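Local structure of germination protein (Bacillus megaterium, 6O59) at residues T155-V160 / A253-G258; R161-T166 / V242-L247; E151-N156 / D183-Y188; D211-S216 / P232-T237; K199-R204 / I264-F269. The protein forms the A subunit of the spore germinant receptor GerK3, represented here by its N-terminal domain, and probably takes part in the response to germinants. All coordinates share one frame; numbering follows the deposited sequence.

All five contacts lie in the second half of the chain, around its five-stranded antiparallel sheet 169-176, 182-189, 252-256, 262-265, 235-237. Contacts 1 and 3 sit about 3 Å apart, centre to centre. Both press helix 153-163 onto neighbouring strands. Contact 2 joins the end of that helix to helix 240-248, which packs on the same face. Contacts 4 and 5 lie on the other face, under helices 210-215 and 195-206. Contacts 1, 2 and 5 are buried, contact 3 partly so, and contact 4 is at the surface. Contact 1 is built round an aromatic ring. In the others isoleucine methyls meet alanine, threonine, proline, other aliphatic side chains or backbone.

Contact 1: T155-V160 / A253-G258; sequences TNLAMV and AIFVDG
The F255 ring is overlapped by three side chains of helix 155-160. N156 CB lies 3.6 Å from F255 CD1 and also reaches CE1. L157 CD2 is 3.7 Å from F255 CD2. V160 CG2 is 3.8 Å from F255 CZ, at the far end of the ring. N156 and V160 come in obliquely, while L157 and F255 run past each other in opposite directions. The N156 amide is inclined 43° to the ring plane, and its ND2 is 3.8 Å from F255 CD1. F255 and N156 both point their CB across the contact. L157 starts off to one side, and its CD2 branch brings it back alongside the ring. This is helix-on-sheet packing: helix 153-163 lies over one face of an antiparallel sheet, and the local helix axis runs 9.9 Å from that of strand 253-256. The two run nearly antiparallel, at 153°. V160 has CG1 anti to the backbone N (chi1 176°), which leaves CG2 beside that N, where it meets CZ. F149 adds an edge-to-face ring contact to F255. N156 OD1 accepts a hydrogen bond from T150 N, so the amide is held while its CB packs. M187 of strand 182-189 also touches F255.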
# COMPACT_ATOMS: atom_id res chain seq x y z
N THR A 155 4.49 -0.17 -10.05
CA THR A 155 3.40 -0.51 -10.96
C THR A 155 2.83 -1.88 -10.59
O THR A 155 1.61 -2.03 -10.50
CB THR A 155 3.90 -0.46 -12.41
OG1 THR A 155 4.44 0.84 -12.68
CG2 THR A 155 2.82 -0.78 -13.41
N ASN A 156 3.71 -2.87 -10.35
CA ASN A 156 3.34 -4.24 -9.98
C ASN A 156 2.57 -4.29 -8.64
O ASN A 156 1.56 -4.99 -8.57
CB ASN A 156 4.60 -5.12 -9.91
CG ASN A 156 5.27 -5.33 -11.25
OD1 ASN A 156 4.71 -5.05 -12.31
ND2 ASN A 156 6.50 -5.81 -11.23
N LEU A 157 3.02 -3.54 -7.62
CA LEU A 157 2.35 -3.48 -6.31
C LEU A 157 0.94 -2.94 -6.45
O LEU A 157 0.01 -3.52 -5.87
CB LEU A 157 3.11 -2.61 -5.30
CG LEU A 157 4.59 -2.88 -5.06
CD1 LEU A 157 5.11 -1.97 -3.96
CD2 LEU A 157 4.87 -4.38 -4.80
N ALA A 158 0.80 -1.86 -7.25
CA ALA A 158 -0.46 -1.20 -7.54
C ALA A 158 -1.44 -2.18 -8.22
O ALA A 158 -2.62 -2.20 -7.88
CB ALA A 158 -0.19 0.02 -8.43
N MET A 159 -0.93 -3.05 -9.12
CA MET A 159 -1.74 -4.04 -9.82
C MET A 159 -2.35 -5.03 -8.84
O MET A 159 -3.54 -5.31 -8.96
CB MET A 159 -0.92 -4.77 -10.90
CG MET A 159 -0.56 -3.84 -12.07
SD MET A 159 0.41 -4.59 -13.39
CE MET A 159 -0.87 -5.15 -14.40
N VAL A 160 -1.58 -5.51 -7.84
CA VAL A 160 -2.05 -6.45 -6.82
C VAL A 160 -3.09 -5.74 -5.92
O VAL A 160 -4.19 -6.28 -5.71
CB VAL A 160 -0.88 -7.05 -5.98
CG1 VAL A 160 -1.42 -7.94 -4.87
CG2 VAL A 160 0.12 -7.81 -6.86
N ALA A 253 4.41 -13.19 -1.90
CA ALA A 253 4.73 -12.68 -3.23
C ALA A 253 5.97 -11.75 -3.16
O ALA A 253 6.06 -10.91 -2.28
CB ALA A 253 3.53 -11.94 -3.83
N ILE A 254 6.94 -11.95 -4.06
CA ILE A 254 8.16 -11.15 -4.10
C ILE A 254 8.25 -10.46 -5.45
O ILE A 254 8.13 -11.12 -6.49
CB ILE A 254 9.44 -11.99 -3.81
CG1 ILE A 254 9.35 -12.70 -2.44
CG2 ILE A 254 10.71 -11.15 -3.93
CD1 ILE A 254 9.87 -14.12 -2.48
N PHE A 255 8.48 -9.15 -5.42
CA PHE A 255 8.69 -8.33 -6.61
C PHE A 255 10.10 -7.78 -6.59
O PHE A 255 10.47 -7.04 -5.67
CB PHE A 255 7.66 -7.19 -6.71
CG PHE A 255 6.27 -7.70 -6.97
CD1 PHE A 255 5.89 -8.08 -8.25
CD2 PHE A 255 5.36 -7.86 -5.93
CE1 PHE A 255 4.62 -8.58 -8.48
CE2 PHE A 255 4.08 -8.34 -6.17
CZ PHE A 255 3.72 -8.69 -7.44
N VAL A 256 10.90 -8.19 -7.59
CA VAL A 256 12.28 -7.77 -7.77
C VAL A 256 12.34 -6.67 -8.84
O VAL A 256 11.68 -6.78 -9.88
CB VAL A 256 13.18 -8.98 -8.13
CG1 VAL A 256 14.66 -8.59 -8.15
CG2 VAL A 256 12.95 -10.14 -7.16
N ASP A 257 13.11 -5.60 -8.57
CA ASP A 257 13.30 -4.47 -9.47
C ASP A 257 13.88 -4.94 -10.80
O ASP A 257 14.91 -5.63 -10.84
CB ASP A 257 14.20 -3.42 -8.81
CG ASP A 257 14.30 -2.09 -9.54
OD1 ASP A 257 13.35 -1.73 -10.26
OD2 ASP A 257 15.31 -1.39 -9.34
N GLY A 258 13.17 -4.62 -11.88
CA GLY A 258 13.57 -4.98 -13.24
C GLY A 258 13.02 -6.30 -13.77
O GLY A 258 13.15 -6.56 -14.97

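Contact 2: R161-T166 / V242-L247; sequences RRIIKT and VVAGNL
The flat groups at this contact are backbone peptides, and I164 meets one of them: its CD1 lies 3.7 Å from A244 O. No ring or side-chain amide takes part. The A244 methyl is the centre of the packing. I164 CD1 is 3.6 Å from A244 CB, and I164 CG1 follows at 3.7 Å. I163 brings a different branch: its CG2 is 3.6 Å from the same A244 CB. I163 CG2 stands anti to the backbone N, while in I164 the CG1 arm beside the N does the touching. The arm of I164 is folded at chi2 -71°, and its CD1 ends against the helix backbone. The contact joins the frayed C-terminal end of helix 153-163 to helix 240-248 on one face of the sheet. I164 and L247 both pack on L169 and I189, so the two helix ends share a floor. R161 turns to other partners, a salt bridge to D26 and a hydrogen bond to L169 O. I163 is exposed and marks the solvent side. The side-chain packing is apolar, and the segments meet here through the shape of methyl groups round A244, with no directional bond between them.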
# COMPACT_ATOMS: atom_id res chain seq x y z
N ARG A 161 -2.75 -4.53 -5.43
CA ARG A 161 -3.59 -3.65 -4.59
C ARG A 161 -4.99 -3.37 -5.17
O ARG A 161 -5.89 -2.97 -4.44
CB ARG A 161 -2.89 -2.30 -4.38
CG ARG A 161 -1.77 -2.34 -3.34
CD ARG A 161 -2.30 -2.65 -1.96
NE ARG A 161 -1.40 -2.16 -0.93
CZ ARG A 161 -1.40 -2.59 0.32
NH1 ARG A 161 -2.25 -3.54 0.70
NH2 ARG A 161 -0.53 -2.10 1.19
N ARG A 162 -5.12 -3.50 -6.50
CA ARG A 162 -6.36 -3.25 -7.22
C ARG A 162 -7.28 -4.45 -7.13
O ARG A 162 -8.50 -4.28 -7.17
CB ARG A 162 -6.06 -2.91 -8.68
CG ARG A 162 -5.72 -1.46 -8.87
CD ARG A 162 -5.73 -1.06 -10.33
NE ARG A 162 -5.30 0.33 -10.56
CZ ARG A 162 -4.09 0.69 -10.96
NH1 ARG A 162 -3.14 -0.23 -11.15
NH2 ARG A 162 -3.80 1.97 -11.18
N ILE A 163 -6.68 -5.66 -6.97
CA ILE A 163 -7.35 -6.97 -6.85
C ILE A 163 -7.60 -7.33 -5.36
O ILE A 163 -8.72 -7.68 -5.00
CB ILE A 163 -6.54 -8.08 -7.58
CG1 ILE A 163 -6.18 -7.66 -9.01
CG2 ILE A 163 -7.30 -9.42 -7.56
CD1 ILE A 163 -5.58 -8.71 -9.85
N ILE A 164 -6.54 -7.29 -4.52
CA ILE A 164 -6.66 -7.61 -3.09
C ILE A 164 -6.86 -6.30 -2.35
O ILE A 164 -5.90 -5.54 -2.20
CB ILE A 164 -5.42 -8.42 -2.57
CG1 ILE A 164 -5.19 -9.71 -3.38
CG2 ILE A 164 -5.51 -8.74 -1.07
CD1 ILE A 164 -6.20 -10.81 -3.20
N LYS A 165 -8.09 -6.02 -1.91
CA LYS A 165 -8.39 -4.75 -1.23
C LYS A 165 -8.53 -4.93 0.34
O LYS A 165 -9.49 -4.45 0.97
CB LYS A 165 -9.65 -4.09 -1.84
CG LYS A 165 -9.58 -3.82 -3.34
CD LYS A 165 -10.84 -3.07 -3.79
CE LYS A 165 -10.99 -2.96 -5.29
NZ LYS A 165 -11.48 -4.23 -5.92
N THR A 166 -7.55 -5.57 0.95
CA THR A 166 -7.57 -5.71 2.41
C THR A 166 -6.41 -4.90 3.07
O THR A 166 -5.28 -4.92 2.55
CB THR A 166 -7.52 -7.19 2.86
OG1 THR A 166 -7.51 -7.24 4.29
CG2 THR A 166 -6.32 -7.95 2.35
N VAL A 242 -3.13 -14.45 -10.44
CA VAL A 242 -2.45 -15.66 -9.95
C VAL A 242 -1.73 -15.31 -8.63
O VAL A 242 -1.79 -16.11 -7.68
CB VAL A 242 -1.52 -16.29 -11.02
CG1 VAL A 242 -0.74 -17.48 -10.46
CG2 VAL A 242 -2.34 -16.71 -12.24
N VAL A 243 -1.11 -14.11 -8.55
CA VAL A 243 -0.44 -13.62 -7.33
C VAL A 243 -1.50 -13.45 -6.24
O VAL A 243 -1.35 -13.97 -5.15
CB VAL A 243 0.36 -12.31 -7.59
CG1 VAL A 243 0.67 -11.57 -6.30
CG2 VAL A 243 1.65 -12.62 -8.36
N ALA A 244 -2.62 -12.79 -6.59
CA ALA A 244 -3.76 -12.55 -5.69
C ALA A 244 -4.28 -13.89 -5.11
O ALA A 244 -4.45 -13.99 -3.89
CB ALA A 244 -4.85 -11.81 -6.44
N GLY A 245 -4.44 -14.90 -5.96
CA GLY A 245 -4.90 -16.22 -5.54
C GLY A 245 -3.98 -16.87 -4.54
O GLY A 245 -4.44 -17.36 -3.50
N ASN A 246 -2.65 -16.84 -4.81
CA ASN A 246 -1.67 -17.43 -3.89
C ASN A 246 -1.58 -16.66 -2.57
O ASN A 246 -1.40 -17.27 -1.52
CB ASN A 246 -0.31 -17.56 -4.52
CG ASN A 246 -0.26 -18.64 -5.55
OD1 ASN A 246 -0.02 -18.39 -6.73
ND2 ASN A 246 -0.50 -19.88 -5.15
N LEU A 247 -1.75 -15.32 -2.62
CA LEU A 247 -1.75 -14.51 -1.41
C LEU A 247 -2.93 -14.90 -0.50
O LEU A 247 -2.73 -15.00 0.70
CB LEU A 247 -1.78 -13.00 -1.71
CG LEU A 247 -0.48 -12.38 -2.19
CD1 LEU A 247 -0.75 -11.02 -2.78
CD2 LEU A 247 0.58 -12.32 -1.09

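Contact 3: E151-N156 / D183-Y188; sequences ESIGTN and DVTLMY
The first turn of helix 153-163 sits above strand 183-188, with I153 CA 7.2 Å from T185 CA. This is a helix packed on an inner strand of the antiparallel sheet in the second half of the chain. I153 makes the contact with both of its branches. CG2 stands anti to the backbone N and meets T185, 3.7 Å from OG1 and 3.8 Å from CB. The I153 and T185 side chains cross at a slant. The other branch is extended (chi2 175°) and carries CD1 to the strand backbone, 4.0 Å from V184 CA. The same CD1 touches F255 O and D257 N of the next strand and its turn, so I153 spans two strands. T185 OG1 is hydrogen-bonded to S173 OG on the other flanking strand; its contact with I153 is plain packing. The D183 CB points at the helix, but its carboxylate leads away and forms a salt bridge with K175. S152 takes the N-cap position. Its OG shares a weak hydrogen bond with T155 OG1, at 3.3 Å. At the strand's start, I153 CD1 comes 3.4 Å from the carbonyl oxygen of D183.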
# COMPACT_ATOMS: atom_id res chain seq x y z
N GLU A 151 8.39 -4.04 -15.48
CA GLU A 151 9.73 -4.00 -14.88
C GLU A 151 9.75 -3.13 -13.61
O GLU A 151 10.73 -3.18 -12.85
CB GLU A 151 10.76 -3.48 -15.90
CG GLU A 151 10.65 -4.09 -17.29
CD GLU A 151 11.93 -4.70 -17.85
OE1 GLU A 151 11.86 -5.85 -18.35
OE2 GLU A 151 13.00 -4.05 -17.79
N SER A 152 8.65 -2.36 -13.35
CA SER A 152 8.51 -1.46 -12.21
C SER A 152 7.81 -2.11 -11.02
O SER A 152 6.66 -2.52 -11.16
CB SER A 152 7.73 -0.21 -12.63
OG SER A 152 7.50 0.66 -11.53
N ILE A 153 8.47 -2.14 -9.84
CA ILE A 153 7.90 -2.67 -8.59
C ILE A 153 6.62 -1.88 -8.27
O ILE A 153 5.58 -2.50 -8.03
CB ILE A 153 8.89 -2.66 -7.37
CG1 ILE A 153 10.02 -3.68 -7.54
CG2 ILE A 153 8.16 -2.90 -6.03
CD1 ILE A 153 11.08 -3.64 -6.42
N GLY A 154 6.72 -0.55 -8.27
CA GLY A 154 5.61 0.36 -7.97
C GLY A 154 4.34 0.06 -8.73
O GLY A 154 3.26 0.01 -8.14
N THR A 155 4.49 -0.17 -10.05
CA THR A 155 3.40 -0.51 -10.96
C THR A 155 2.83 -1.88 -10.59
O THR A 155 1.61 -2.03 -10.50
CB THR A 155 3.90 -0.46 -12.41
OG1 THR A 155 4.44 0.84 -12.68
CG2 THR A 155 2.82 -0.78 -13.41
N ASN A 156 3.71 -2.87 -10.35
CA ASN A 156 3.34 -4.24 -9.98
C ASN A 156 2.57 -4.29 -8.64
O ASN A 156 1.56 -4.99 -8.57
CB ASN A 156 4.60 -5.12 -9.91
CG ASN A 156 5.27 -5.33 -11.25
OD1 ASN A 156 4.71 -5.05 -12.31
ND2 ASN A 156 6.50 -5.81 -11.23
N ASP A 183 16.61 -3.69 -5.16
CA ASP A 183 15.39 -3.37 -4.43
C ASP A 183 14.36 -4.45 -4.68
O ASP A 183 14.18 -4.92 -5.80
CB ASP A 183 14.86 -1.98 -4.80
CG ASP A 183 15.73 -0.88 -4.25
OD1 ASP A 183 15.65 -0.62 -3.04
OD2 ASP A 183 16.53 -0.31 -5.02
N VAL A 184 13.71 -4.87 -3.59
CA VAL A 184 12.73 -5.94 -3.57
C VAL A 184 11.58 -5.56 -2.63
O VAL A 184 11.83 -4.97 -1.58
CB VAL A 184 13.47 -7.24 -3.09
CG1 VAL A 184 12.56 -8.19 -2.33
CG2 VAL A 184 14.12 -7.94 -4.27
N THR A 185 10.33 -5.91 -3.01
CA THR A 185 9.17 -5.74 -2.15
C THR A 185 8.52 -7.13 -1.96
O THR A 185 8.20 -7.83 -2.92
CB THR A 185 8.21 -4.64 -2.62
OG1 THR A 185 8.87 -3.38 -2.46
CG2 THR A 185 6.92 -4.61 -1.80
N LEU A 186 8.36 -7.52 -0.70
CA LEU A 186 7.76 -8.75 -0.20
C LEU A 186 6.28 -8.49 0.18
O LEU A 186 5.98 -7.46 0.77
CB LEU A 186 8.58 -9.18 1.02
CG LEU A 186 8.35 -10.56 1.63
CD1 LEU A 186 9.63 -11.11 2.17
CD2 LEU A 186 7.33 -10.50 2.77
N MET A 187 5.38 -9.43 -0.13
CA MET A 187 3.94 -9.36 0.15
C MET A 187 3.42 -10.62 0.83
O MET A 187 3.78 -11.73 0.43
CB MET A 187 3.16 -9.21 -1.16
CG MET A 187 2.77 -7.85 -1.51
SD MET A 187 1.89 -8.03 -3.07
CE MET A 187 2.13 -6.43 -3.76
N TYR A 188 2.47 -10.46 1.77
CA TYR A 188 1.78 -11.55 2.46
C TYR A 188 0.52 -10.98 3.12
O TYR A 188 0.50 -9.80 3.45
CB TYR A 188 2.68 -12.27 3.49
CG TYR A 188 3.10 -11.41 4.66
CD1 TYR A 188 4.20 -10.55 4.58
CD2 TYR A 188 2.42 -11.47 5.88
CE1 TYR A 188 4.58 -9.75 5.66
CE2 TYR A 188 2.79 -10.68 6.96
CZ TYR A 188 3.87 -9.82 6.85
OH TYR A 188 4.23 -9.05 7.94

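Contact 4: D211-S216 / P232-T237; sequences DSILES and PTIYNT
S212 O, just before the I213 that meets I234, is gripped twice by S216. The backbone N of S216 is 2.9 Å from S212 O, and S216 OG is 3.1 Å from it. The hydroxyl and the N-H reach S212 O from opposite faces of its carbonyl plane. The hydroxyl is tilted 35° from that plane, with a C=O...OG angle of 144°. The side chain of S216 thus folds back on its own helix and adds a second bond to the same carbonyl.

Across the contact the meeting is apolar. I213 CG2 lies 3.8 Å from I234 CD1. L214 CD2 is 4.3 Å from the same I234 CD1. I234 has CG1 in the crowded position between the backbone N and the carbonyl carbon (chi1 59°). From there its extended arm sends CD1 into the angle between I213 and L214. Helix 210-215 packs on one face of the antiparallel sheet near its edge, where the chain enters the outermost strand, 235-237. I234 also packs on L263 and A265 of the neighbouring strand, and L214 rests on L263 too. Backbone hydrogen bonds of T233 with A267 and of Y235 with I264 hold the 232-237 segment in line on either side of I234. P232, which follows a cis peptide bond, packs on I201 and R204. I213, L214 and I234 each touch a neighbouring molecule in the crystal as well.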
# COMPACT_ATOMS: atom_id res chain seq x y z
N ASP A 211 20.37 -13.23 -8.29
CA ASP A 211 20.83 -13.25 -9.67
C ASP A 211 21.03 -14.69 -10.14
O ASP A 211 20.46 -15.08 -11.16
CB ASP A 211 22.10 -12.42 -9.82
CG ASP A 211 21.91 -10.97 -9.43
OD1 ASP A 211 22.05 -10.65 -8.22
OD2 ASP A 211 21.61 -10.14 -10.33
N SER A 212 21.75 -15.49 -9.34
CA SER A 212 22.03 -16.91 -9.57
C SER A 212 20.71 -17.72 -9.59
O SER A 212 20.51 -18.56 -10.48
CB SER A 212 22.99 -17.43 -8.50
OG SER A 212 22.96 -18.84 -8.36
N ILE A 213 19.81 -17.45 -8.62
CA ILE A 213 18.51 -18.09 -8.49
C ILE A 213 17.69 -17.85 -9.75
O ILE A 213 17.18 -18.82 -10.32
CB ILE A 213 17.76 -17.61 -7.20
CG1 ILE A 213 18.37 -18.21 -5.90
CG2 ILE A 213 16.25 -17.85 -7.27
CD1 ILE A 213 18.33 -19.80 -5.69
N LEU A 214 17.60 -16.60 -10.21
CA LEU A 214 16.81 -16.25 -11.40
C LEU A 214 17.45 -16.79 -12.67
O LEU A 214 16.73 -17.35 -13.50
CB LEU A 214 16.57 -14.74 -11.50
CG LEU A 214 15.61 -14.14 -10.45
CD1 LEU A 214 15.57 -12.68 -10.57
CD2 LEU A 214 14.20 -14.72 -10.55
N GLU A 215 18.78 -16.68 -12.80
CA GLU A 215 19.52 -17.18 -13.96
C GLU A 215 19.36 -18.70 -14.11
O GLU A 215 19.34 -19.20 -15.24
CB GLU A 215 20.99 -16.80 -13.83
CG GLU A 215 21.68 -16.55 -15.15
CD GLU A 215 23.15 -16.17 -15.03
OE1 GLU A 215 23.58 -15.76 -13.92
OE2 GLU A 215 23.87 -16.27 -16.05
N SER A 216 19.22 -19.43 -12.98
CA SER A 216 19.01 -20.89 -12.96
C SER A 216 17.64 -21.26 -13.57
O SER A 216 17.45 -22.40 -13.98
CB SER A 216 19.12 -21.45 -11.54
OG SER A 216 20.47 -21.59 -11.10
N PRO A 232 13.24 -21.12 -0.15
CA PRO A 232 12.02 -21.70 -0.72
C PRO A 232 12.08 -21.75 -2.25
O PRO A 232 12.66 -20.87 -2.88
CB PRO A 232 10.94 -20.74 -0.22
CG PRO A 232 11.66 -19.37 -0.13
CD PRO A 232 13.16 -19.65 -0.12
N THR A 233 11.45 -22.78 -2.85
CA THR A 233 11.32 -22.86 -4.30
C THR A 233 10.40 -21.73 -4.71
O THR A 233 9.49 -21.39 -3.95
CB THR A 233 10.78 -24.22 -4.73
OG1 THR A 233 9.52 -24.47 -4.10
CG2 THR A 233 11.75 -25.31 -4.46
N ILE A 234 10.66 -21.12 -5.86
CA ILE A 234 9.84 -19.98 -6.28
C ILE A 234 9.15 -20.27 -7.62
O ILE A 234 9.66 -21.02 -8.46
CB ILE A 234 10.63 -18.63 -6.30
CG1 ILE A 234 11.84 -18.69 -7.26
CG2 ILE A 234 11.05 -18.20 -4.90
CD1 ILE A 234 12.53 -17.34 -7.57
N TYR A 235 7.96 -19.66 -7.79
CA TYR A 235 7.17 -19.76 -9.00
C TYR A 235 6.99 -18.36 -9.60
O TYR A 235 6.52 -17.46 -8.91
CB TYR A 235 5.83 -20.44 -8.69
CG TYR A 235 4.80 -20.32 -9.79
CD1 TYR A 235 4.93 -21.03 -10.98
CD2 TYR A 235 3.69 -19.49 -9.64
CE1 TYR A 235 3.99 -20.90 -12.00
CE2 TYR A 235 2.73 -19.37 -10.65
CZ TYR A 235 2.89 -20.08 -11.82
OH TYR A 235 1.95 -19.96 -12.81
N ASN A 236 7.39 -18.17 -10.86
CA ASN A 236 7.26 -16.89 -11.56
C ASN A 236 5.94 -16.79 -12.34
O ASN A 236 5.59 -17.69 -13.11
CB ASN A 236 8.45 -16.67 -12.50
CG ASN A 236 8.56 -17.67 -13.64
OD1 ASN A 236 8.53 -18.88 -13.46
ND2 ASN A 236 8.69 -17.17 -14.85
N THR A 237 5.22 -15.68 -12.17
CA THR A 237 3.96 -15.43 -12.88
C THR A 237 3.88 -13.98 -13.30
O THR A 237 4.21 -13.08 -12.52
CB THR A 237 2.73 -15.85 -12.02
OG1 THR A 237 1.54 -15.48 -12.70
CG2 THR A 237 2.71 -15.23 -10.63

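Contact 5: K199-R204 / I264-F269; sequences KEIRKR and IAPALF
I201 points its CB at the strand end and lays the end of its long branch against the peptide that joins A265 to P266. With CG1 anti to the carbonyl carbon and the arm extended (chi2 171°), CD1 is carried to the A265 carbonyl. I201 CD1 is 3.7 Å from A265 O and 4.1 Å from A265 CB. The same CD1 lies 4.0 Å from P266 CD. P266 CG is a little farther off, so the CD side of the ring is what the methyl meets. A265 turns its CB toward the helix. The bond between A265 and P266 is cis, and strand 262-265 ends there. Helix 195-206 packs in this way on the sheet face opposite the one that holds helices 153-163 and 240-248, at the end of strand 262-265. The outer side of the helix is charged. E200 OE1 forms salt bridges with R204 NH1, at 2.9 Å, and with K203 NZ, at 3.5 Å. R202 pairs instead with E172 of strand 169-176. Beyond the strand, R251 NH2 donates hydrogen bonds to the carbonyl oxygens of P266 and A267.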
# COMPACT_ATOMS: atom_id res chain seq x y z
N LYS A 199 8.59 -15.52 8.38
CA LYS A 199 9.89 -15.30 9.03
C LYS A 199 11.02 -16.04 8.30
O LYS A 199 12.09 -15.47 8.11
CB LYS A 199 9.88 -15.72 10.53
CG LYS A 199 8.79 -15.12 11.46
CD LYS A 199 8.61 -13.58 11.42
CE LYS A 199 7.31 -13.16 10.76
NZ LYS A 199 7.03 -11.72 10.98
N GLU A 200 10.77 -17.30 7.89
CA GLU A 200 11.75 -18.14 7.19
C GLU A 200 12.04 -17.65 5.78
O GLU A 200 13.20 -17.64 5.38
CB GLU A 200 11.31 -19.61 7.16
CG GLU A 200 11.64 -20.36 8.45
CD GLU A 200 13.03 -20.18 9.04
OE1 GLU A 200 14.03 -20.29 8.29
OE2 GLU A 200 13.12 -19.92 10.27
N ILE A 201 11.00 -17.25 5.02
CA ILE A 201 11.20 -16.78 3.66
C ILE A 201 11.97 -15.43 3.66
O ILE A 201 12.90 -15.26 2.87
CB ILE A 201 9.84 -16.71 2.91
CG1 ILE A 201 9.35 -18.15 2.58
CG2 ILE A 201 9.95 -15.83 1.64
CD1 ILE A 201 7.99 -18.31 2.05
N ARG A 202 11.63 -14.52 4.60
CA ARG A 202 12.27 -13.22 4.78
C ARG A 202 13.76 -13.39 5.09
O ARG A 202 14.59 -12.74 4.45
CB ARG A 202 11.55 -12.43 5.89
CG ARG A 202 12.09 -11.02 6.14
CD ARG A 202 11.57 -10.49 7.47
NE ARG A 202 10.12 -10.31 7.45
CZ ARG A 202 9.32 -10.50 8.50
NH1 ARG A 202 8.01 -10.32 8.39
NH2 ARG A 202 9.83 -10.88 9.67
N LYS A 203 14.09 -14.30 6.04
CA LYS A 203 15.44 -14.67 6.47
C LYS A 203 16.27 -15.16 5.27
O LYS A 203 17.37 -14.67 5.06
CB LYS A 203 15.36 -15.74 7.58
CG LYS A 203 16.67 -16.40 8.00
CD LYS A 203 16.40 -17.66 8.83
CE LYS A 203 17.57 -18.61 8.85
NZ LYS A 203 17.25 -19.85 9.60
N ARG A 204 15.72 -16.08 4.45
CA ARG A 204 16.38 -16.63 3.27
C ARG A 204 16.66 -15.55 2.23
O ARG A 204 17.73 -15.54 1.64
CB ARG A 204 15.56 -17.76 2.62
CG ARG A 204 15.46 -19.04 3.44
CD ARG A 204 16.80 -19.68 3.74
NE ARG A 204 16.69 -21.13 3.97
CZ ARG A 204 16.30 -21.69 5.12
NH1 ARG A 204 15.93 -20.93 6.14
NH2 ARG A 204 16.25 -23.01 5.23
N ILE A 264 6.19 -16.26 -6.46
CA ILE A 264 5.37 -16.90 -5.42
C ILE A 264 6.24 -17.87 -4.66
O ILE A 264 6.96 -18.67 -5.27
CB ILE A 264 4.13 -17.60 -6.05
CG1 ILE A 264 3.20 -16.58 -6.79
CG2 ILE A 264 3.37 -18.49 -5.05
CD1 ILE A 264 2.60 -15.48 -5.96
N ALA A 265 6.20 -17.78 -3.33
CA ALA A 265 6.98 -18.66 -2.46
C ALA A 265 6.16 -19.15 -1.25
O ALA A 265 5.45 -18.36 -0.62
CB ALA A 265 8.26 -17.97 -2.01
N PRO A 266 6.26 -20.45 -0.88
CA PRO A 266 6.98 -21.54 -1.56
C PRO A 266 6.15 -22.01 -2.77
O PRO A 266 4.92 -21.90 -2.73
CB PRO A 266 7.12 -22.61 -0.45
CG PRO A 266 6.48 -22.01 0.80
CD PRO A 266 5.54 -20.97 0.29
N ALA A 267 6.81 -22.48 -3.84
CA ALA A 267 6.11 -22.92 -5.05
C ALA A 267 5.25 -24.17 -4.77
O ALA A 267 4.15 -24.28 -5.31
CB ALA A 267 7.10 -23.19 -6.17
N LEU A 268 5.72 -25.08 -3.91
CA LEU A 268 4.96 -26.26 -3.49
C LEU A 268 4.53 -26.01 -2.04
O LEU A 268 5.37 -25.94 -1.15
CB LEU A 268 5.76 -27.56 -3.67
CG LEU A 268 5.01 -28.87 -3.50
CD1 LEU A 268 3.98 -29.08 -4.61
CD2 LEU A 268 5.96 -30.02 -3.44
N PHE A 269 3.22 -25.78 -1.86
CA PHE A 269 2.59 -25.42 -0.60
C PHE A 269 1.24 -26.12 -0.49
O PHE A 269 0.24 -25.64 -1.02
CB PHE A 269 2.45 -23.89 -0.56
CG PHE A 269 2.12 -23.25 0.77
CD1 PHE A 269 3.07 -23.17 1.77
CD2 PHE A 269 0.89 -22.66 0.98
CE1 PHE A 269 2.77 -22.56 2.99
CE2 PHE A 269 0.59 -22.03 2.19
CZ PHE A 269 1.54 -21.98 3.19